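Local coordinates for protein putative TetR-family transcriptional regulator (Streptomyces coelicolor, PDB 2HXO) that probably binds DNA as a dimeric TetR-family transcriptional regulator, through an N-terminal helix-turn-helix domain, at residues Ala83-Ser86 / Pro87-Val91; Trp121-Val124 / Ala125-Phe129; Val141-Ala144 / His145-Thr148; Tyr199-Thr202 / Arg203-Asp207; Gly211-Asp214 / Arg215-Phe218. All coordinates share one frame; numbering follows the deposited sequence.

The five contacts follow one another along the chain, all of them local arrangements within the TetR-type C-terminal domain. Contact 1 opens helix 87-104, contact 2 helix 124-138, contact 3 helix 146-166 and contact 5 helix 214-230, while contact 4 comprises the short helix 200-205. Contacts 2 and 3 touch, with F129 CE2 3.6 Å from F147 CE1; contact 1 stays about 8 Å from each of them, nearest atom to nearest atom. Contacts 2 and 4 lie about 40 Å apart, centre to centre, on opposite sides of the chain's centre. In the dimer, however, contact 4 of one subunit meets contacts 2 and 3 of the other, and contact 5 meets contact 3, so four of the five contribute to the subunit interface.

Contact 1: residues Ala83-Ser86 / Pro87-Val91; sequences AADS and PQDAV
S86 and D89 bond to each other in both directions across the first turn of helix 87-104. The backbone N of S86 donates to D89 OD2 at 3.0 Å with an N-H...O angle of 161°, arriving on the anti side of that oxygen. In return, D89 N gives a weak bond of 3.4 Å to S86 OG, and the hydroxyl itself donates weakly to the same OD2. With chi1 at 71°, S86 OG lies between the backbone N and the carbonyl carbon, turned toward D89 N and OD2. A water donates a third bond to D89 OD2, at 2.7 Å, and a second one to A84 O. With an alanine in place of D89, the S86 amide and this water would probably both lose their acceptor, leaving the loop before the helix less firmly tied. One shell out, D85 OD1 lies 3.8 Å from D89 OD2, a probably unfavourable pairing of like charges, while D85 OD2 accepts from G82 N. The helix itself begins with A90 N bonding to S86 O at 3.1 Å, and P87 packs on Q135 and A138 of helix 124-138. The reciprocal pairing of S86 and D89 is a capping box, with S86 as the N-cap.

Contact 2: residues Trp121-Val124 / Ala125-Phe129; sequences WGTV and APRIF
T123 and R127 lie side by side, one turn apart, pointing the same way at the start of helix 124-138. The arginine chain is extended from CG to NE (chi2 and chi3 both 169°), which carries its aliphatic part past the backbone of T123 and brings R127 CD to 3.2 Å from T123 O. Farther out, T123 CB sits over one face of the guanidinium, 3.6 Å from R127 NH1. T123 OG1 and R127 NH1 do not bond to each other; both turn to D69 OD1, which takes a hydrogen bond from the first and a salt bridge from the second. V124 and I128 likewise run side by side as an apolar pair, with V124 CG2 4.2 Å from I128 CG1. The valine rotamer (chi1 72°) places V124 CG1 between the backbone N and the carbonyl carbon and leaves CG2, anti to the N, to face I128. I128 CG1 also rests 3.1 Å from V124 O, the oxygen that accepts the hydrogen bond from I128 N. Cutting V124 back to an alanine is likely to open a gap beside I128 CG1 and leave V72 with less to pack on. The ring of P126 sits against the preceding loop, P126 CD 3.2 Å from G122 O. Around this turn, V124 and I128 both rest on V72 of helix 60-76, V124 also touches Q115 and A125 L116 of helix 107-118, and I128 and F129 pack on M154 of helix 146-166. On the dimer side, P126 packs on W191 of the second subunit and R127 NE bonds weakly to Y199 OH of that subunit.

Contact 3: residues Val141-Ala144 / His145-Thr148; sequences VPEA and HWFT
H145 N bonds to P142 O at 2.9 Å and W146 N to E143 O at 3.2 Å, two successive i to i+3 bonds that wind the chain into helix 146-166. The main side-chain feature is the indole of W146, which lies back over the residues before the helix, its CG anti to the carbonyl carbon (chi1 -70°). At the ring edge, W146 NE1 donates to V141 O at 2.7 Å; the oxygen lies close to the indole plane, but the bond is bent, with an N-H...O angle of 137°. Over one face stands E143 CA, 3.3 Å from the centroid of the five-membered ring and 15° off its normal, a close CH-pi contact. The extended E143 chain then runs across the same face above the six-membered ring, until E143 OE2 reaches to 3.5 Å from W146 CZ3. In the TetR C-terminal domain this turn joins helices 124-138 and 146-166, and the indole touches Q137 of the former and F201 of the second subunit. V141 CG1 packs against H145 CB at 3.7 Å and also borders W146 CD1; the V141 and H145 side chains cross at about a right angle, and both residues touch L232. P142 CB comes near the imidazole, 4.2 Å from H145 CD2. Between A144 and T148 a water takes over the i to i+4 link: it donates to A144 O and accepts from T148 N, at 3.1 Å from the latter.

Contact 4: residues Tyr199-Thr202 / Arg203-Asp207; sequences YPFT and RAVAD
Y199 accepts at its backbone O from R203 N at 2.9 Å, the first i to i+4 bond of helix 200-205, a short helix of the TetR C-terminal domain for which Y199 is the N-cap. The same oxygen has R203 CB close by. P200 follows in the first turn, where its lack of an amide hydrogen costs the helix no bond; its O accepts from A204 N, the donor tilted from the carbonyl plane. At F201 a side-chain contact joins the backbone one. F201 O takes V205 N at 3.1 Å, while the ring, with CG anti to the backbone N (chi1 174°), extends beside the helix and offers one face to V205. V205 CG2 stands over that face 4.2 Å from the F201 centroid and 22° off the normal, nearest to CZ and so toward the rim. Beyond this pair lies the second subunit: the F201 ring meets F129 of that chain with the planes at about 60°, and V205 packs on F147 of that chain. T202 N donates to E130 OE2 of the second subunit, and T202 OG1 bonds weakly with P126 O of that subunit. T202 O receives two weak bonds, from V205 N at 3.4 Å and from A206 N at 2.7 Å, the latter strongly bent; A206 CB rests 3.3 Å from the same T202 O.

Contact 5: residues Gly211-Asp214 / Arg215-Phe218; sequences GHDD and REQF
Q217 meets the imidazole of H212 from CB to OE1. Q217 CB touches both D214 O, at 3.2 Å, and H212 NE2, at 3.3 Å. Q217 CG, anti to the backbone N (chi1 174°), continues past the ring edge in the plane of the imidazole, 3.5 Å from H212 NE2. The bend at chi2 (59°) then leaves Q217 CD 3.9 Å from H212 NE2 but brings OE1 round to it. At the tip, Q217 OE1 accepts from H212 NE2 at 3.3 Å, the N-H pointing at a lone pair in the carbonyl plane with an angle of 149°. The other end, Q217 NE2, donates to T148 O of the second subunit, and the H212 ring meets F147 of that chain edge-to-face, so the pair lies at the dimer interface. Behind it, Q217 N bonds to D213 O at 3.1 Å. The D213 carboxylate reaches over the exposed helix start: D213 OD1 accepts weakly from R215 N at 3.2 Å, and OD2 weakly from E216 N. E216 OE2 is 4.0 Å from D213 OD2, a likely unfavourable nearness of like charges. R215 NH2 forms a salt bridge with D100 of helix 87-104. D213 is thus the N-cap of helix 214-230, its carboxylate accepting weakly from two first-turn amides.

Contact 1: residues Ala83-Ser86 / Pro87-Val91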
loop_
_atom_site.group_PDB
_atom_site.type_symbol
_atom_site.label_atom_id
_atom_site.label_comp_id
_atom_site.label_asym_id
_atom_site.label_seq_id
_atom_site.Cartn_x
_atom_site.Cartn_y
_atom_site.Cartn_z
ATOM N N ALA A 83 -5.129 27.011 -13.150
ATOM C CA ALA A 83 -5.242 28.434 -12.843
ATOM C C ALA A 83 -5.856 28.738 -11.468
ATOM O O ALA A 83 -5.616 29.807 -10.924
ATOM C CB ALA A 83 -6.040 29.152 -13.963
ATOM N N ALA A 84 -6.657 27.825 -10.919
ATOM C CA ALA A 84 -7.257 28.018 -9.585
ATOM C C ALA A 84 -6.717 26.981 -8.583
ATOM O O ALA A 84 -7.405 26.614 -7.626
ATOM C CB ALA A 84 -8.773 27.898 -9.643
ATOM N N ASP A 85 -5.496 26.508 -8.800
ATOM C CA ASP A 85 -4.945 25.499 -7.895
ATOM C C ASP A 85 -4.710 25.957 -6.477
ATOM O O ASP A 85 -4.102 26.993 -6.211
ATOM C CB ASP A 85 -3.645 24.897 -8.441
ATOM C CG ASP A 85 -3.895 23.810 -9.493
ATOM O OD1 ASP A 85 -5.074 23.434 -9.737
ATOM O OD2 ASP A 85 -2.904 23.329 -10.070
ATOM N N SER A 86 -5.255 25.156 -5.579
ATOM C CA SER A 86 -5.152 25.318 -4.143
ATOM C C SER A 86 -4.166 24.244 -3.667
ATOM O O SER A 86 -3.692 23.436 -4.459
ATOM C CB SER A 86 -6.515 25.067 -3.517
ATOM O OG SER A 86 -6.853 23.700 -3.595
ATOM N N PRO A 87 -3.839 24.228 -2.367
ATOM C CA PRO A 87 -2.906 23.218 -1.859
ATOM C C PRO A 87 -3.465 21.823 -2.071
ATOM O O PRO A 87 -2.733 20.891 -2.389
ATOM C CB PRO A 87 -2.787 23.582 -0.389
ATOM C CG PRO A 87 -2.881 25.085 -0.449
ATOM C CD PRO A 87 -4.063 25.278 -1.361
ATOM N N GLN A 88 -4.778 21.700 -1.907
ATOM C CA GLN A 88 -5.451 20.420 -2.078
ATOM C C GLN A 88 -5.341 19.887 -3.504
ATOM O O GLN A 88 -5.130 18.680 -3.698
ATOM C CB GLN A 88 -6.917 20.528 -1.636
ATOM C CG GLN A 88 -7.095 20.565 -0.110
ATOM C CD GLN A 88 -6.977 21.967 0.507
ATOM O OE1 GLN A 88 -6.344 22.870 -0.057
ATOM N NE2 GLN A 88 -7.580 22.145 1.683
ATOM N N ASP A 89 -5.475 20.779 -4.490
ATOM C CA ASP A 89 -5.358 20.407 -5.897
ATOM C C ASP A 89 -3.938 19.959 -6.172
ATOM O O ASP A 89 -3.720 18.976 -6.880
ATOM C CB ASP A 89 -5.651 21.591 -6.827
ATOM C CG ASP A 89 -7.064 22.061 -6.739
ATOM O OD1 ASP A 89 -7.957 21.207 -6.809
ATOM O OD2 ASP A 89 -7.293 23.282 -6.608
ATOM N N ALA A 90 -2.977 20.703 -5.631
ATOM C CA ALA A 90 -1.579 20.387 -5.834
ATOM C C ALA A 90 -1.293 18.978 -5.289
ATOM O O ALA A 90 -0.609 18.181 -5.928
ATOM C CB ALA A 90 -0.707 21.430 -5.158
ATOM N N VAL A 91 -1.840 18.657 -4.122
ATOM C CA VAL A 91 -1.624 17.330 -3.567
ATOM C C VAL A 91 -2.228 16.281 -4.507
ATOM O O VAL A 91 -1.644 15.215 -4.723
ATOM C CB VAL A 91 -2.233 17.199 -2.148
ATOM C CG1 VAL A 91 -2.291 15.750 -1.746
ATOM C CG2 VAL A 91 -1.392 17.995 -1.156
HETATM O O HOH W 1 -9.290 25.054 -6.387
#

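Contact 2: residues Trp121-Val124 / Ala125-Phe129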
loop_
_atom_site.group_PDB
_atom_site.type_symbol
_atom_site.label_atom_id
_atom_site.label_comp_id
_atom_site.label_asym_id
_atom_site.label_seq_id
_atom_site.Cartn_x
_atom_site.Cartn_y
_atom_site.Cartn_z
ATOM N N TRP A 121 19.216 6.759 2.034
ATOM C CA TRP A 121 19.729 7.868 1.246
ATOM C C TRP A 121 19.009 8.082 -0.077
ATOM O O TRP A 121 19.456 8.870 -0.910
ATOM C CB TRP A 121 21.234 7.681 1.020
ATOM C CG TRP A 121 22.048 8.199 2.183
ATOM C CD1 TRP A 121 22.318 9.513 2.478
ATOM C CD2 TRP A 121 22.621 7.426 3.245
ATOM N NE1 TRP A 121 23.018 9.600 3.657
ATOM C CE2 TRP A 121 23.218 8.335 4.150
ATOM C CE3 TRP A 121 22.688 6.053 3.522
ATOM C CZ2 TRP A 121 23.871 7.916 5.314
ATOM C CZ3 TRP A 121 23.339 5.635 4.680
ATOM C CH2 TRP A 121 23.923 6.566 5.562
ATOM N N GLY A 122 17.890 7.387 -0.258
ATOM C CA GLY A 122 17.126 7.516 -1.486
ATOM C C GLY A 122 16.697 8.946 -1.750
ATOM O O GLY A 122 16.435 9.711 -0.826
ATOM N N THR A 123 16.605 9.308 -3.021
ATOM C CA THR A 123 16.224 10.660 -3.383
ATOM C C THR A 123 14.748 10.828 -3.717
ATOM O O THR A 123 14.246 11.945 -3.731
ATOM C CB THR A 123 17.022 11.137 -4.589
ATOM O OG1 THR A 123 16.623 10.383 -5.737
ATOM C CG2 THR A 123 18.513 10.941 -4.347
ATOM N N VAL A 124 14.048 9.734 -3.988
ATOM C CA VAL A 124 12.649 9.862 -4.348
ATOM C C VAL A 124 11.772 10.200 -3.146
ATOM O O VAL A 124 10.901 11.064 -3.235
ATOM C CB VAL A 124 12.110 8.582 -5.033
ATOM C CG1 VAL A 124 11.972 7.478 -4.035
ATOM C CG2 VAL A 124 10.750 8.868 -5.674
ATOM N N ALA A 125 12.020 9.536 -2.021
ATOM C CA ALA A 125 11.233 9.765 -0.821
ATOM C C ALA A 125 11.200 11.237 -0.413
ATOM O O ALA A 125 10.129 11.843 -0.351
ATOM C CB ALA A 125 11.758 8.913 0.320
ATOM N N PRO A 126 12.373 11.839 -0.137
ATOM C CA PRO A 126 12.400 13.252 0.262
ATOM C C PRO A 126 11.766 14.213 -0.744
ATOM O O PRO A 126 11.221 15.244 -0.363
ATOM C CB PRO A 126 13.895 13.521 0.496
ATOM C CG PRO A 126 14.567 12.509 -0.375
ATOM C CD PRO A 126 13.736 11.281 -0.164
ATOM N N ARG A 127 11.832 13.884 -2.025
ATOM C CA ARG A 127 11.227 14.757 -3.031
ATOM C C ARG A 127 9.686 14.693 -2.999
ATOM O O ARG A 127 9.013 15.705 -3.187
ATOM C CB ARG A 127 11.777 14.408 -4.416
ATOM C CG ARG A 127 13.205 14.892 -4.573
ATOM C CD ARG A 127 13.907 14.353 -5.802
ATOM N NE ARG A 127 15.164 15.064 -6.005
ATOM C CZ ARG A 127 16.196 14.603 -6.710
ATOM N NH1 ARG A 127 16.132 13.414 -7.295
ATOM N NH2 ARG A 127 17.302 15.331 -6.810
ATOM N N ILE A 128 9.141 13.508 -2.746
ATOM C CA ILE A 128 7.696 13.342 -2.659
ATOM C C ILE A 128 7.262 14.048 -1.391
ATOM O O ILE A 128 6.285 14.785 -1.374
ATOM C CB ILE A 128 7.262 11.863 -2.516
ATOM C CG1 ILE A 128 7.794 11.034 -3.675
ATOM C CG2 ILE A 128 5.749 11.788 -2.449
ATOM C CD1 ILE A 128 7.425 11.598 -5.022
ATOM N N PHE A 129 8.004 13.805 -0.320
ATOM C CA PHE A 129 7.688 14.419 0.952
ATOM C C PHE A 129 7.769 15.937 0.911
ATOM O O PHE A 129 6.979 16.614 1.556
ATOM C CB PHE A 129 8.578 13.856 2.058
ATOM C CG PHE A 129 7.922 12.746 2.830
ATOM C CD1 PHE A 129 8.020 11.417 2.396
ATOM C CD2 PHE A 129 7.139 13.035 3.945
ATOM C CE1 PHE A 129 7.350 10.391 3.063
ATOM C CE2 PHE A 129 6.456 12.017 4.624
ATOM C CZ PHE A 129 6.560 10.691 4.183
#

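Contact 3: residues Val141-Ala144 / His145-Thr148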
loop_
_atom_site.group_PDB
_atom_site.type_symbol
_atom_site.label_atom_id
_atom_site.label_comp_id
_atom_site.label_asym_id
_atom_site.label_seq_id
_atom_site.Cartn_x
_atom_site.Cartn_y
_atom_site.Cartn_z
ATOM N N VAL A 141 -1.568 23.700 8.638
ATOM C CA VAL A 141 -1.407 22.612 9.591
ATOM C C VAL A 141 -0.313 22.956 10.615
ATOM O O VAL A 141 0.805 23.303 10.246
ATOM C CB VAL A 141 -1.008 21.298 8.875
ATOM C CG1 VAL A 141 -0.654 20.220 9.912
ATOM C CG2 VAL A 141 -2.134 20.833 7.944
ATOM N N PRO A 142 -0.629 22.868 11.915
ATOM C CA PRO A 142 0.385 23.180 12.935
ATOM C C PRO A 142 1.647 22.375 12.655
ATOM O O PRO A 142 1.576 21.236 12.182
ATOM C CB PRO A 142 -0.297 22.770 14.241
ATOM C CG PRO A 142 -1.740 23.082 13.962
ATOM C CD PRO A 142 -1.926 22.546 12.537
ATOM N N GLU A 143 2.799 22.973 12.929
ATOM C CA GLU A 143 4.077 22.311 12.699
ATOM C C GLU A 143 4.198 20.929 13.349
ATOM O O GLU A 143 4.876 20.050 12.812
ATOM C CB GLU A 143 5.218 23.220 13.168
ATOM C CG GLU A 143 6.578 22.529 13.332
ATOM C CD GLU A 143 7.753 23.510 13.329
ATOM O OE1 GLU A 143 7.614 24.628 13.886
ATOM O OE2 GLU A 143 8.822 23.157 12.771
ATOM N N ALA A 144 3.538 20.727 14.486
ATOM C CA ALA A 144 3.605 19.437 15.174
ATOM C C ALA A 144 2.978 18.307 14.359
ATOM O O ALA A 144 3.218 17.129 14.633
ATOM C CB ALA A 144 2.941 19.526 16.552
ATOM N N HIS A 145 2.197 18.649 13.338
ATOM C CA HIS A 145 1.575 17.613 12.525
ATOM C C HIS A 145 2.062 17.548 11.084
ATOM O O HIS A 145 1.540 16.760 10.292
ATOM C CB HIS A 145 0.062 17.787 12.540
ATOM C CG HIS A 145 -0.533 17.738 13.911
ATOM N ND1 HIS A 145 -0.556 16.586 14.672
ATOM C CD2 HIS A 145 -1.115 18.702 14.664
ATOM C CE1 HIS A 145 -1.129 16.846 15.834
ATOM N NE2 HIS A 145 -1.477 18.121 15.855
ATOM N N TRP A 146 3.069 18.349 10.741
ATOM C CA TRP A 146 3.575 18.359 9.359
ATOM C C TRP A 146 3.993 16.984 8.854
ATOM O O TRP A 146 3.667 16.603 7.724
ATOM C CB TRP A 146 4.774 19.300 9.197
ATOM C CG TRP A 146 4.472 20.758 9.303
ATOM C CD1 TRP A 146 3.242 21.340 9.402
ATOM C CD2 TRP A 146 5.430 21.820 9.399
ATOM N NE1 TRP A 146 3.372 22.706 9.574
ATOM C CE2 TRP A 146 4.705 23.027 9.575
ATOM C CE3 TRP A 146 6.833 21.872 9.358
ATOM C CZ2 TRP A 146 5.335 24.273 9.716
ATOM C CZ3 TRP A 146 7.470 23.121 9.500
ATOM C CH2 TRP A 146 6.716 24.301 9.678
ATOM N N PHE A 147 4.716 16.236 9.686
ATOM C CA PHE A 147 5.170 14.919 9.270
ATOM C C PHE A 147 4.037 13.912 9.273
ATOM O O PHE A 147 3.929 13.075 8.371
ATOM C CB PHE A 147 6.298 14.410 10.168
ATOM C CG PHE A 147 6.991 13.194 9.610
ATOM C CD1 PHE A 147 7.563 13.232 8.331
ATOM C CD2 PHE A 147 7.041 12.005 10.332
ATOM C CE1 PHE A 147 8.178 12.093 7.771
ATOM C CE2 PHE A 147 7.652 10.859 9.790
ATOM C CZ PHE A 147 8.222 10.905 8.500
ATOM N N THR A 148 3.188 13.998 10.290
ATOM C CA THR A 148 2.061 13.092 10.400
ATOM C C THR A 148 1.152 13.224 9.175
ATOM O O THR A 148 0.829 12.233 8.509
ATOM C CB THR A 148 1.244 13.381 11.686
ATOM O OG1 THR A 148 2.093 13.262 12.827
ATOM C CG2 THR A 148 0.109 12.396 11.833
HETATM O O HOH W 2 4.376 15.436 12.826
#

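Contact 4: residues Tyr199-Thr202 / Arg203-Asp207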
loop_
_atom_site.group_PDB
_atom_site.type_symbol
_atom_site.label_atom_id
_atom_site.label_comp_id
_atom_site.label_asym_id
_atom_site.label_seq_id
_atom_site.Cartn_x
_atom_site.Cartn_y
_atom_site.Cartn_z
ATOM N N TYR A 199 -24.235 -10.548 5.462
ATOM C CA TYR A 199 -23.513 -9.442 4.864
ATOM C C TYR A 199 -24.433 -8.318 4.407
ATOM O O TYR A 199 -24.438 -7.963 3.230
ATOM C CB TYR A 199 -22.689 -9.926 3.665
ATOM C CG TYR A 199 -21.653 -10.959 4.001
ATOM C CD1 TYR A 199 -22.008 -12.293 4.206
ATOM C CD2 TYR A 199 -20.308 -10.615 4.084
ATOM C CE1 TYR A 199 -21.046 -13.260 4.474
ATOM C CE2 TYR A 199 -19.333 -11.569 4.352
ATOM C CZ TYR A 199 -19.705 -12.890 4.543
ATOM O OH TYR A 199 -18.735 -13.837 4.786
ATOM N N PRO A 200 -25.205 -7.727 5.335
ATOM C CA PRO A 200 -26.124 -6.635 4.979
ATOM C C PRO A 200 -25.480 -5.457 4.249
ATOM O O PRO A 200 -26.038 -4.944 3.280
ATOM C CB PRO A 200 -26.738 -6.240 6.326
ATOM C CG PRO A 200 -25.715 -6.686 7.331
ATOM C CD PRO A 200 -25.257 -8.001 6.782
ATOM N N PHE A 201 -24.302 -5.040 4.703
ATOM C CA PHE A 201 -23.599 -3.922 4.084
ATOM C C PHE A 201 -23.083 -4.260 2.694
ATOM O O PHE A 201 -23.386 -3.571 1.720
ATOM C CB PHE A 201 -22.411 -3.487 4.946
ATOM C CG PHE A 201 -21.564 -2.427 4.297
ATOM C CD1 PHE A 201 -21.930 -1.085 4.368
ATOM C CD2 PHE A 201 -20.456 -2.782 3.529
ATOM C CE1 PHE A 201 -21.213 -0.112 3.682
ATOM C CE2 PHE A 201 -19.735 -1.822 2.839
ATOM C CZ PHE A 201 -20.112 -0.482 2.912
ATOM N N THR A 202 -22.281 -5.315 2.618
ATOM C CA THR A 202 -21.684 -5.752 1.362
ATOM C C THR A 202 -22.762 -5.989 0.314
ATOM O O THR A 202 -22.589 -5.650 -0.855
ATOM C CB THR A 202 -20.855 -7.051 1.554
ATOM O OG1 THR A 202 -19.906 -6.866 2.616
ATOM C CG2 THR A 202 -20.102 -7.398 0.285
ATOM N N ARG A 203 -23.881 -6.564 0.741
ATOM C CA ARG A 203 -24.979 -6.831 -0.174
ATOM C C ARG A 203 -25.615 -5.521 -0.655
ATOM O O ARG A 203 -26.008 -5.401 -1.817
ATOM C CB ARG A 203 -26.026 -7.721 0.510
ATOM C CG ARG A 203 -26.880 -8.514 -0.463
ATOM C CD ARG A 203 -26.014 -9.314 -1.431
ATOM N NE ARG A 203 -26.747 -9.610 -2.659
ATOM C CZ ARG A 203 -27.769 -10.457 -2.734
ATOM N NH1 ARG A 203 -28.172 -11.105 -1.646
ATOM N NH2 ARG A 203 -28.404 -10.633 -3.891
ATOM N N ALA A 204 -25.686 -4.535 0.237
ATOM C CA ALA A 204 -26.262 -3.235 -0.090
ATOM C C ALA A 204 -25.449 -2.467 -1.135
ATOM O O ALA A 204 -26.000 -1.688 -1.912
ATOM C CB ALA A 204 -26.387 -2.397 1.177
ATOM N N VAL A 205 -24.141 -2.694 -1.162
ATOM C CA VAL A 205 -23.260 -1.991 -2.091
ATOM C C VAL A 205 -22.734 -2.884 -3.208
ATOM O O VAL A 205 -22.137 -2.402 -4.166
ATOM C CB VAL A 205 -22.045 -1.397 -1.329
ATOM C CG1 VAL A 205 -21.243 -0.482 -2.238
ATOM C CG2 VAL A 205 -22.524 -0.643 -0.102
ATOM N N ALA A 206 -22.956 -4.186 -3.075
ATOM C CA ALA A 206 -22.495 -5.170 -4.052
ATOM C C ALA A 206 -22.463 -4.701 -5.507
ATOM O O ALA A 206 -21.419 -4.753 -6.158
ATOM C CB ALA A 206 -23.344 -6.437 -3.942
ATOM N N ASP A 207 -23.608 -4.259 -6.012
ATOM C CA ASP A 207 -23.720 -3.802 -7.395
ATOM C C ASP A 207 -22.781 -2.656 -7.756
ATOM O O ASP A 207 -22.301 -2.572 -8.891
ATOM C CB ASP A 207 -25.170 -3.399 -7.689
ATOM C CG ASP A 207 -25.748 -2.481 -6.627
ATOM O OD1 ASP A 207 -26.969 -2.223 -6.655
ATOM O OD2 ASP A 207 -24.980 -2.014 -5.762
#

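Contact 5: residues Gly211-Asp214 / Arg215-Phe218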
loop_
_atom_site.group_PDB
_atom_site.type_symbol
_atom_site.label_atom_id
_atom_site.label_comp_id
_atom_site.label_asym_id
_atom_site.label_seq_id
_atom_site.Cartn_x
_atom_site.Cartn_y
_atom_site.Cartn_z
ATOM N N GLY A 211 -18.385 -1.384 -12.579
ATOM C CA GLY A 211 -18.306 -0.041 -13.127
ATOM C C GLY A 211 -17.649 0.941 -12.174
ATOM O O GLY A 211 -17.655 2.156 -12.394
ATOM N N HIS A 212 -17.091 0.410 -11.094
ATOM C CA HIS A 212 -16.409 1.228 -10.108
ATOM C C HIS A 212 -15.080 1.661 -10.712
ATOM O O HIS A 212 -14.250 0.820 -11.050
ATOM C CB HIS A 212 -16.177 0.412 -8.832
ATOM C CG HIS A 212 -15.090 0.952 -7.955
ATOM N ND1 HIS A 212 -13.852 0.353 -7.851
ATOM C CD2 HIS A 212 -15.045 2.050 -7.162
ATOM C CE1 HIS A 212 -13.093 1.057 -7.029
ATOM N NE2 HIS A 212 -13.794 2.091 -6.597
ATOM N N ASP A 213 -14.886 2.968 -10.863
ATOM C CA ASP A 213 -13.646 3.489 -11.431
ATOM C C ASP A 213 -12.577 3.626 -10.352
ATOM O O ASP A 213 -12.765 4.324 -9.355
ATOM C CB ASP A 213 -13.888 4.845 -12.108
ATOM C CG ASP A 213 -12.612 5.434 -12.715
ATOM O OD1 ASP A 213 -11.650 4.670 -12.962
ATOM O OD2 ASP A 213 -12.571 6.658 -12.958
ATOM N N ASP A 214 -11.453 2.950 -10.560
ATOM C CA ASP A 214 -10.352 2.973 -9.609
ATOM C C ASP A 214 -9.767 4.377 -9.449
ATOM O O ASP A 214 -9.571 4.849 -8.332
ATOM C CB ASP A 214 -9.252 2.009 -10.062
ATOM C CG ASP A 214 -9.747 0.582 -10.203
ATOM O OD1 ASP A 214 -10.062 -0.046 -9.167
ATOM O OD2 ASP A 214 -9.827 0.089 -11.352
ATOM N N ARG A 215 -9.498 5.036 -10.572
ATOM C CA ARG A 215 -8.918 6.372 -10.581
ATOM C C ARG A 215 -9.739 7.368 -9.765
ATOM O O ARG A 215 -9.189 8.148 -8.981
ATOM C CB ARG A 215 -8.768 6.860 -12.028
ATOM C CG ARG A 215 -7.916 8.124 -12.233
ATOM C CD ARG A 215 -7.408 8.157 -13.676
ATOM N NE ARG A 215 -6.255 9.030 -13.888
ATOM C CZ ARG A 215 -6.307 10.361 -13.882
ATOM N NH1 ARG A 215 -7.462 10.981 -13.672
ATOM N NH2 ARG A 215 -5.201 11.070 -14.094
ATOM N N GLU A 216 -11.054 7.347 -9.948
ATOM C CA GLU A 216 -11.919 8.252 -9.203
ATOM C C GLU A 216 -11.924 7.875 -7.727
ATOM O O GLU A 216 -11.995 8.739 -6.851
ATOM C CB GLU A 216 -13.339 8.213 -9.766
ATOM C CG GLU A 216 -13.451 8.890 -11.132
ATOM C CD GLU A 216 -12.807 10.274 -11.153
ATOM O OE1 GLU A 216 -13.334 11.194 -10.483
ATOM O OE2 GLU A 216 -11.762 10.439 -11.834
ATOM N N GLN A 217 -11.863 6.581 -7.452
ATOM C CA GLN A 217 -11.834 6.114 -6.079
ATOM C C GLN A 217 -10.585 6.722 -5.439
ATOM O O GLN A 217 -10.638 7.306 -4.354
ATOM C CB GLN A 217 -11.741 4.586 -6.044
ATOM C CG GLN A 217 -11.561 4.023 -4.640
ATOM C CD GLN A 217 -12.698 4.432 -3.733
ATOM O OE1 GLN A 217 -13.859 4.184 -4.054
ATOM N NE2 GLN A 217 -12.375 5.069 -2.597
ATOM N N PHE A 218 -9.466 6.577 -6.140
ATOM C CA PHE A 218 -8.185 7.092 -5.706
ATOM C C PHE A 218 -8.275 8.556 -5.294
ATOM O O PHE A 218 -7.894 8.916 -4.177
ATOM C CB PHE A 218 -7.166 6.933 -6.831
ATOM C CG PHE A 218 -5.772 7.366 -6.451
ATOM C CD1 PHE A 218 -5.089 6.724 -5.418
ATOM C CD2 PHE A 218 -5.150 8.424 -7.111
ATOM C CE1 PHE A 218 -3.809 7.126 -5.043
ATOM C CE2 PHE A 218 -3.870 8.835 -6.743
ATOM C CZ PHE A 218 -3.195 8.177 -5.699
#